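Local atomic coordinates of RimK domain protein ATP-grasp (Sphaerobacter thermophilus, PDB entry 5I47), a protein that probably binds ATP and works as an ATP-grasp ligase, perhaps joining glutamate to an acceptor such as ribosomal protein S6. Residues V7-D12 and E23-R28; V33-A38 and P47-F52; L68-A73 and N81-A86. One frame throughout, in Å; residues are numbered along the deposited sequence.

Interaction 1 (V7-D12 and E23-R28); sequences VALLAD and EAFAAR
Val7 presses a methyl onto one face of the Phe25 ring, joining strand 6-10 to helix 16-27 in the first beta-alpha-beta unit of this Rossmann-like domain. The CH-pi contact is well placed: Val7 CG1 sits 3.9 Å from the centroid of the Phe25 ring, only 20° from its normal, and leans toward the rim at CZ. With Val7 CG1 anti to the backbone N (chi1 165°), the second methyl also reaches the ring, and Val7 CG2 lies 3.7 Å from Phe25 CE1. Both arms of the beta-branched residue are thus used, and the two side chains cross at about a right angle. Leu9, two residues along the strand and pointing to the same side, adds a looser, oblique contact of 4.4 Å between its CD2 and Phe25 CE2. Leu276 and Val275, near the C-terminus, also pack on the Phe25 ring. With an alanine in place of Phe25, the methyls of Val7 would probably be left facing a gap, and the ring on which Val7 and Leu9 both rest would be gone. Just past the end of the helix, Arg28 NH1 donates back to Ala24 O (2.8 Å, N-H...O angle 154°), while Arg28 NE forms a salt bridge to Asp273. These polar bonds stay on the helix and Asp273; the contact between 7-12 and 23-28 is wholly apolar, resting on dispersion and shape, as suits a buried interface.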
loop_
_atom_site.group_PDB
_atom_site.type_symbol
_atom_site.label_atom_id
_atom_site.label_comp_id
_atom_site.label_asym_id
_atom_site.label_seq_id
_atom_site.Cartn_x
_atom_site.Cartn_y
_atom_site.Cartn_z
ATOM N N VAL B 7 -12.208 24.799 6.965
ATOM C CA VAL B 7 -11.874 23.738 6.021
ATOM C C VAL B 7 -10.358 23.634 5.934
ATOM O O VAL B 7 -9.672 24.648 5.765
ATOM C CB VAL B 7 -12.483 24.002 4.630
ATOM C CG1 VAL B 7 -11.836 23.114 3.583
ATOM C CG2 VAL B 7 -13.988 23.781 4.660
ATOM N N ALA B 8 -9.837 22.413 6.046
ATOM C CA ALA B 8 -8.398 22.175 6.018
ATOM C C ALA B 8 -7.926 21.937 4.588
ATOM O O ALA B 8 -8.507 21.121 3.864
ATOM C CB ALA B 8 -8.034 20.981 6.898
ATOM N N LEU B 9 -6.870 22.650 4.189
ATOM C CA LEU B 9 -6.219 22.478 2.888
ATOM C C LEU B 9 -4.899 21.749 3.136
ATOM O O LEU B 9 -3.879 22.365 3.445
ATOM C CB LEU B 9 -5.985 23.818 2.186
ATOM C CG LEU B 9 -7.160 24.707 1.770
ATOM C CD1 LEU B 9 -6.633 25.971 1.091
ATOM C CD2 LEU B 9 -8.128 23.965 0.856
ATOM N N LEU B 10 -4.931 20.424 2.998
ATOM C CA LEU B 10 -3.757 19.592 3.232
ATOM C C LEU B 10 -2.707 19.857 2.165
ATOM O O LEU B 10 -2.734 19.255 1.086
ATOM C CB LEU B 10 -4.142 18.111 3.252
ATOM C CG LEU B 10 -5.170 17.715 4.310
ATOM C CD1 LEU B 10 -5.515 16.233 4.218
ATOM C CD2 LEU B 10 -4.642 18.064 5.690
ATOM N N ALA B 11 -1.782 20.765 2.456
ATOM C CA ALA B 11 -0.757 21.151 1.501
ATOM C C ALA B 11 0.447 21.649 2.280
ATOM O O ALA B 11 0.379 21.881 3.489
ATOM C CB ALA B 11 -1.268 22.220 0.528
ATOM N N ASP B 12 1.561 21.810 1.576
ATOM C CA ASP B 12 2.771 22.283 2.225
ATOM C C ASP B 12 2.955 23.787 2.110
ATOM O O ASP B 12 3.633 24.379 2.956
ATOM C CB ASP B 12 3.988 21.556 1.650
ATOM C CG ASP B 12 3.930 20.060 1.891
ATOM O OD1 ASP B 12 4.233 19.289 0.955
ATOM O OD2 ASP B 12 3.573 19.654 3.020
ATOM N N GLU B 23 -10.684 31.715 -1.680
ATOM C CA GLU B 23 -11.751 32.624 -2.090
ATOM C C GLU B 23 -13.083 31.892 -2.179
ATOM O O GLU B 23 -14.092 32.348 -1.627
ATOM C CB GLU B 23 -11.412 33.273 -3.432
ATOM C CG GLU B 23 -10.182 34.166 -3.415
ATOM C CD GLU B 23 -9.903 34.804 -4.767
ATOM O OE1 GLU B 23 -10.865 35.019 -5.539
ATOM O OE2 GLU B 23 -8.720 35.087 -5.059
ATOM N N ALA B 24 -13.101 30.746 -2.865
ATOM C CA ALA B 24 -14.352 30.026 -3.076
ATOM C C ALA B 24 -14.938 29.529 -1.760
ATOM O O ALA B 24 -16.161 29.545 -1.575
ATOM C CB ALA B 24 -14.128 28.865 -4.045
ATOM N N PHE B 25 -14.086 29.083 -0.833
ATOM C CA PHE B 25 -14.577 28.667 0.478
ATOM C C PHE B 25 -15.039 29.865 1.300
ATOM O O PHE B 25 -16.035 29.777 2.029
ATOM C CB PHE B 25 -13.499 27.887 1.234
ATOM C CG PHE B 25 -13.440 26.427 0.880
ATOM C CD1 PHE B 25 -14.430 25.558 1.307
ATOM C CD2 PHE B 25 -12.387 25.920 0.134
ATOM C CE1 PHE B 25 -14.379 24.216 0.986
ATOM C CE2 PHE B 25 -12.332 24.577 -0.191
ATOM C CZ PHE B 25 -13.329 23.724 0.237
ATOM N N ALA B 26 -14.324 30.990 1.207
ATOM C CA ALA B 26 -14.760 32.195 1.904
ATOM C C ALA B 26 -16.072 32.713 1.330
ATOM O O ALA B 26 -16.951 33.160 2.077
ATOM C CB ALA B 26 -13.677 33.272 1.828
ATOM N N ALA B 27 -16.227 32.648 0.005
ATOM C CA ALA B 27 -17.479 33.039 -0.631
ATOM C C ALA B 27 -18.645 32.165 -0.194
ATOM O O ALA B 27 -19.795 32.611 -0.249
ATOM C CB ALA B 27 -17.331 32.989 -2.152
ATOM N N ARG B 28 -18.378 30.937 0.244
ATOM C CA ARG B 28 -19.418 30.019 0.689
ATOM C C ARG B 28 -19.503 29.921 2.205
ATOM O O ARG B 28 -20.147 29.003 2.722
ATOM C CB ARG B 28 -19.193 28.635 0.075
ATOM C CG ARG B 28 -19.490 28.599 -1.416
ATOM C CD ARG B 28 -18.824 27.430 -2.118
ATOM N NE ARG B 28 -19.104 27.442 -3.553
ATOM C CZ ARG B 28 -18.469 28.215 -4.430
ATOM N NH1 ARG B 28 -17.518 29.041 -4.021
ATOM N NH2 ARG B 28 -18.787 28.166 -5.718
#

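Interaction 2 (V33-A38 and P47-F52); sequences VLVQPA and PSAGDF
Val35 and Phe52 meet from opposite directions where strand 31-35, outermost within the chain in the parallel, Rossmann-like sheet, is covered by the irregular loop leading into strand 54-57. Val35 holds CG1 anti to its backbone nitrogen (chi1 -179°), which leaves CG2 beside that nitrogen and aimed at the ring; Val35 CG2 comes within 3.6 Å of Phe52 CZ on an oblique line. The other branch serves a different neighbour, for Val35 CG1 lies 4.5 Å from Ala49 CB, so the two branches of Val35 serve Ala49 and Phe52 separately. Val33, on the same side of the strand, meets the ring differently: its CB lies at the edge of the Phe52 ring, near the ring plane, 4.0 Å from CE1. Phe52 has CG anti to the carbonyl carbon (chi1 -62°), a setting that swings the ring back across the loop toward the strand, where Arg6 makes a cation-pi contact with it and Ala8 also packs against it. A small residue suits position 49, where the methyl fits between Val35 and the side chain of Leu72 on helix 63-74. The backbone angles of Gly50 call for glycine, since a CB would probably be jammed against the preceding carbonyl oxygen and Phe52 CE2. Beyond the strand, the backbone of Ala38 hydrogen-bonds to the second subunit. The 47-52 loop itself is pinned by an ST turn, in which Ser48 OG accepts a bond of 3.3 Å from the backbone N of Gly50, with an N-H...O angle of 158°.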
loop_
_atom_site.group_PDB
_atom_site.type_symbol
_atom_site.label_atom_id
_atom_site.label_comp_id
_atom_site.label_asym_id
_atom_site.label_seq_id
_atom_site.Cartn_x
_atom_site.Cartn_y
_atom_site.Cartn_z
ATOM N N VAL B 33 -8.040 26.875 5.547
ATOM C CA VAL B 33 -6.827 27.024 6.342
ATOM C C VAL B 33 -5.771 26.075 5.795
ATOM O O VAL B 33 -6.049 24.892 5.575
ATOM C CB VAL B 33 -7.082 26.733 7.835
ATOM C CG1 VAL B 33 -5.771 26.712 8.608
ATOM C CG2 VAL B 33 -8.042 27.754 8.428
ATOM N N LEU B 34 -4.561 26.587 5.580
ATOM C CA LEU B 34 -3.444 25.722 5.225
ATOM C C LEU B 34 -3.104 24.826 6.411
ATOM O O LEU B 34 -2.855 25.316 7.516
ATOM C CB LEU B 34 -2.231 26.550 4.815
ATOM C CG LEU B 34 -0.961 25.751 4.506
ATOM C CD1 LEU B 34 -1.118 24.948 3.226
ATOM C CD2 LEU B 34 0.249 26.659 4.419
ATOM N N VAL B 35 -3.112 23.515 6.189
ATOM C CA VAL B 35 -2.711 22.540 7.199
ATOM C C VAL B 35 -1.585 21.715 6.598
ATOM O O VAL B 35 -1.811 20.911 5.685
ATOM C CB VAL B 35 -3.875 21.646 7.646
ATOM C CG1 VAL B 35 -3.406 20.670 8.712
ATOM C CG2 VAL B 35 -5.028 22.492 8.164
ATOM N N GLN B 36 -0.375 21.917 7.098
ATOM C CA GLN B 36 0.783 21.213 6.573
ATOM C C GLN B 36 0.830 19.805 7.152
ATOM O O GLN B 36 0.874 19.653 8.379
ATOM C CB GLN B 36 2.060 21.976 6.903
ATOM C CG GLN B 36 2.068 23.415 6.385
ATOM C CD GLN B 36 3.267 24.214 6.871
ATOM O OE1 GLN B 36 3.421 24.463 8.068
ATOM N NE2 GLN B 36 4.123 24.620 5.942
ATOM N N PRO B 37 0.796 18.757 6.323
ATOM C CA PRO B 37 0.851 17.391 6.866
ATOM C C PRO B 37 2.169 17.059 7.539
ATOM O O PRO B 37 2.209 16.130 8.355
ATOM C CB PRO B 37 0.621 16.508 5.630
ATOM C CG PRO B 37 -0.007 17.405 4.621
ATOM C CD PRO B 37 0.579 18.762 4.868
ATOM N N ALA B 38 3.246 17.786 7.233
ATOM C CA ALA B 38 4.530 17.504 7.861
ATOM C C ALA B 38 4.489 17.687 9.372
ATOM O O ALA B 38 5.319 17.106 10.078
ATOM C CB ALA B 38 5.618 18.390 7.253
ATOM N N PRO B 47 -7.956 10.199 15.884
ATOM C CA PRO B 47 -7.185 11.047 14.966
ATOM C C PRO B 47 -7.922 12.329 14.613
ATOM O O PRO B 47 -9.138 12.340 14.402
ATOM C CB PRO B 47 -6.994 10.151 13.735
ATOM C CG PRO B 47 -8.134 9.201 13.784
ATOM C CD PRO B 47 -8.460 8.976 15.227
ATOM N N SER B 48 -7.161 13.418 14.550
ATOM C CA SER B 48 -7.705 14.722 14.199
ATOM C C SER B 48 -6.557 15.660 13.862
ATOM O O SER B 48 -5.455 15.528 14.401
ATOM C CB SER B 48 -8.553 15.311 15.333
ATOM O OG SER B 48 -9.121 16.553 14.952
ATOM N N ALA B 49 -6.830 16.605 12.964
ATOM C CA ALA B 49 -5.870 17.634 12.589
ATOM C C ALA B 49 -6.328 19.021 13.022
ATOM O O ALA B 49 -5.809 20.027 12.530
ATOM C CB ALA B 49 -5.617 17.603 11.081
ATOM N N GLY B 50 -7.285 19.088 13.938
ATOM C CA GLY B 50 -7.878 20.331 14.377
ATOM C C GLY B 50 -9.365 20.367 14.087
ATOM O O GLY B 50 -9.935 19.455 13.490
ATOM N N ASP B 51 -9.991 21.455 14.525
ATOM C CA ASP B 51 -11.424 21.639 14.320
ATOM C C ASP B 51 -11.683 21.988 12.859
ATOM O O ASP B 51 -11.396 23.105 12.418
ATOM C CB ASP B 51 -11.953 22.726 15.250
ATOM C CG ASP B 51 -13.462 22.874 15.178
ATOM O OD1 ASP B 51 -14.147 21.873 14.878
ATOM O OD2 ASP B 51 -13.961 23.993 15.426
ATOM N N PHE B 52 -12.213 21.029 12.102
ATOM C CA PHE B 52 -12.506 21.232 10.692
ATOM C C PHE B 52 -13.744 20.435 10.319
ATOM O O PHE B 52 -13.928 19.307 10.785
ATOM C CB PHE B 52 -11.339 20.802 9.795
ATOM C CG PHE B 52 -10.082 21.581 10.019
ATOM C CD1 PHE B 52 -9.909 22.822 9.434
ATOM C CD2 PHE B 52 -9.071 21.072 10.814
ATOM C CE1 PHE B 52 -8.752 23.541 9.639
ATOM C CE2 PHE B 52 -7.914 21.783 11.021
ATOM C CZ PHE B 52 -7.753 23.021 10.433
#

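Interaction 3 (L68-A73 and N81-A86); sequences LAALLA and NRAATA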
loop_
_atom_site.group_PDB
_atom_site.type_symbol
_atom_site.label_atom_id
_atom_site.label_comp_id
_atom_site.label_asym_id
_atom_site.label_seq_id
_atom_site.Cartn_x
_atom_site.Cartn_y
_atom_site.Cartn_z
ATOM N N LEU B 68 -3.628 9.043 5.432
ATOM C CA LEU B 68 -4.047 10.256 6.126
ATOM C C LEU B 68 -5.538 10.512 5.942
ATOM O O LEU B 68 -6.225 10.914 6.889
ATOM C CB LEU B 68 -3.232 11.451 5.630
ATOM C CG LEU B 68 -3.632 12.830 6.162
ATOM C CD1 LEU B 68 -3.496 12.882 7.675
ATOM C CD2 LEU B 68 -2.801 13.918 5.508
ATOM N N ALA B 69 -6.053 10.287 4.728
ATOM C CA ALA B 69 -7.480 10.470 4.481
ATOM C C ALA B 69 -8.314 9.473 5.275
ATOM O O ALA B 69 -9.419 9.797 5.725
ATOM C CB ALA B 69 -7.772 10.338 2.988
ATOM N N ALA B 70 -7.805 8.252 5.454
ATOM C CA ALA B 70 -8.563 7.246 6.194
ATOM C C ALA B 70 -8.558 7.541 7.686
ATOM O O ALA B 70 -9.575 7.361 8.365
ATOM C CB ALA B 70 -7.996 5.853 5.921
ATOM N N LEU B 71 -7.418 7.984 8.216
ATOM C CA LEU B 71 -7.339 8.331 9.631
ATOM C C LEU B 71 -8.249 9.505 9.953
ATOM O O LEU B 71 -9.056 9.444 10.889
ATOM C CB LEU B 71 -5.891 8.654 10.008
ATOM C CG LEU B 71 -4.995 7.467 10.336
ATOM C CD1 LEU B 71 -3.536 7.870 10.270
ATOM C CD2 LEU B 71 -5.347 6.927 11.714
ATOM N N LEU B 72 -8.131 10.587 9.185
ATOM C CA LEU B 72 -8.964 11.756 9.437
ATOM C C LEU B 72 -10.444 11.410 9.331
ATOM O O LEU B 72 -11.243 11.811 10.185
ATOM C CB LEU B 72 -8.589 12.885 8.473
ATOM C CG LEU B 72 -7.185 13.469 8.664
ATOM C CD1 LEU B 72 -6.849 14.479 7.570
ATOM C CD2 LEU B 72 -7.059 14.102 10.041
ATOM N N ALA B 73 -10.825 10.637 8.309
ATOM C CA ALA B 73 -12.235 10.294 8.126
ATOM C C ALA B 73 -12.770 9.488 9.304
ATOM O O ALA B 73 -13.867 9.763 9.805
ATOM C CB ALA B 73 -12.427 9.525 6.818
ATOM N N ASN B 81 -9.682 13.924 -1.574
ATOM C CA ASN B 81 -10.491 12.771 -1.946
ATOM C C ASN B 81 -10.684 11.787 -0.798
ATOM O O ASN B 81 -9.821 11.655 0.072
ATOM C CB ASN B 81 -9.850 12.050 -3.135
ATOM C CG ASN B 81 -9.908 12.864 -4.411
ATOM O OD1 ASN B 81 -10.973 13.025 -5.007
ATOM N ND2 ASN B 81 -8.763 13.374 -4.843
ATOM N N ARG B 82 -11.833 11.109 -0.805
ATOM C CA ARG B 82 -12.102 10.073 0.183
ATOM C C ARG B 82 -11.020 9.000 0.126
ATOM O O ARG B 82 -10.382 8.786 -0.909
ATOM C CB ARG B 82 -13.480 9.455 -0.055
ATOM C CG ARG B 82 -13.544 8.504 -1.234
ATOM C CD ARG B 82 -14.976 8.042 -1.484
ATOM N NE ARG B 82 -15.828 9.156 -1.891
ATOM C CZ ARG B 82 -15.981 9.560 -3.148
ATOM N NH1 ARG B 82 -16.774 10.591 -3.425
ATOM N NH2 ARG B 82 -15.344 8.936 -4.131
ATOM N N ALA B 83 -10.814 8.327 1.265
ATOM C CA ALA B 83 -9.682 7.414 1.410
ATOM C C ALA B 83 -9.632 6.394 0.279
ATOM O O ALA B 83 -8.576 6.173 -0.330
ATOM C CB ALA B 83 -9.749 6.709 2.766
ATOM N N ALA B 84 -10.774 5.774 -0.029
ATOM C CA ALA B 84 -10.799 4.717 -1.038
ATOM C C ALA B 84 -10.389 5.240 -2.407
ATOM O O ALA B 84 -9.671 4.556 -3.148
ATOM C CB ALA B 84 -12.188 4.090 -1.105
ATOM N N THR B 85 -10.845 6.441 -2.768
ATOM C CA THR B 85 -10.425 7.043 -4.029
ATOM C C THR B 85 -8.951 7.427 -3.986
ATOM O O THR B 85 -8.209 7.174 -4.943
ATOM C CB THR B 85 -11.297 8.258 -4.341
ATOM O OG1 THR B 85 -12.656 7.832 -4.511
ATOM C CG2 THR B 85 -10.830 8.944 -5.607
ATOM N N ALA B 86 -8.506 8.023 -2.877
ATOM C CA ALA B 86 -7.089 8.325 -2.716
ATOM C C ALA B 86 -6.235 7.073 -2.841
ATOM O O ALA B 86 -5.105 7.142 -3.334
ATOM C CB ALA B 86 -6.848 9.004 -1.368
#
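The backbone bond from Ala86 N to Arg82 O, 2.8 Å long, closes the first turn of helix 83-90, whose Ala83 packs against Ala69 and Ala70 of helix 63-74. Arg82 occupies the N-cap position. The backbones come very close: the CA atoms of Ala69 and Ala83 are 4.9 Å apart, a spacing that suits the small side chain of alanine on both sides. Ala69 points its methyl toward 81-86, and Ala69 CB lies 3.8 Å from Ala83 CA and equally far from Asn81 O. The methyl of Ala83 goes the other way, into the backbone of helix 63-74: Ala83 CB is 3.7 Å from Ala70 N, and it touches Ala70 CB at 3.7 Å as well. The side chain of Asn81, which follows a cis peptide bond, leads away from this contact; its OD1 accepts a hydrogen bond from the backbone N of Thr234. On helix 63-74, Leu68 and Leu71 pack on Phe113 and Val111 of the second subunit. The contact belongs to the beta-alpha-beta crossover of strand 54-57, helix 63-74 and strand 79-80, where the chain goes on into helix 83-90 in this Rossmann-like preATP-grasp domain.

How the interactions relate
All three contacts belong to the preATP-grasp domain and lie around its parallel sheet. Interactions 1 and 2 use neighbouring strands, 6-10 and 31-35, joined by probable backbone hydrogen bonds, Leu9 N to Val33 O and Val33 N to Val7 O, and each rests aliphatic side chains on a phenylalanine. Interaction 1 is fully buried, with a methyl over a ring face; interaction 2, partly buried at the sheet's outermost strand within the chain, has oblique and edge approaches. Interaction 3 is also partly buried but has no ring, relying on alanines that bring backbones together. Leu68 and Leu72 of its first helix pack on Leu10, and Leu72 also reaches the 47-52 loop. Interactions 2 and 3 both touch the second subunit.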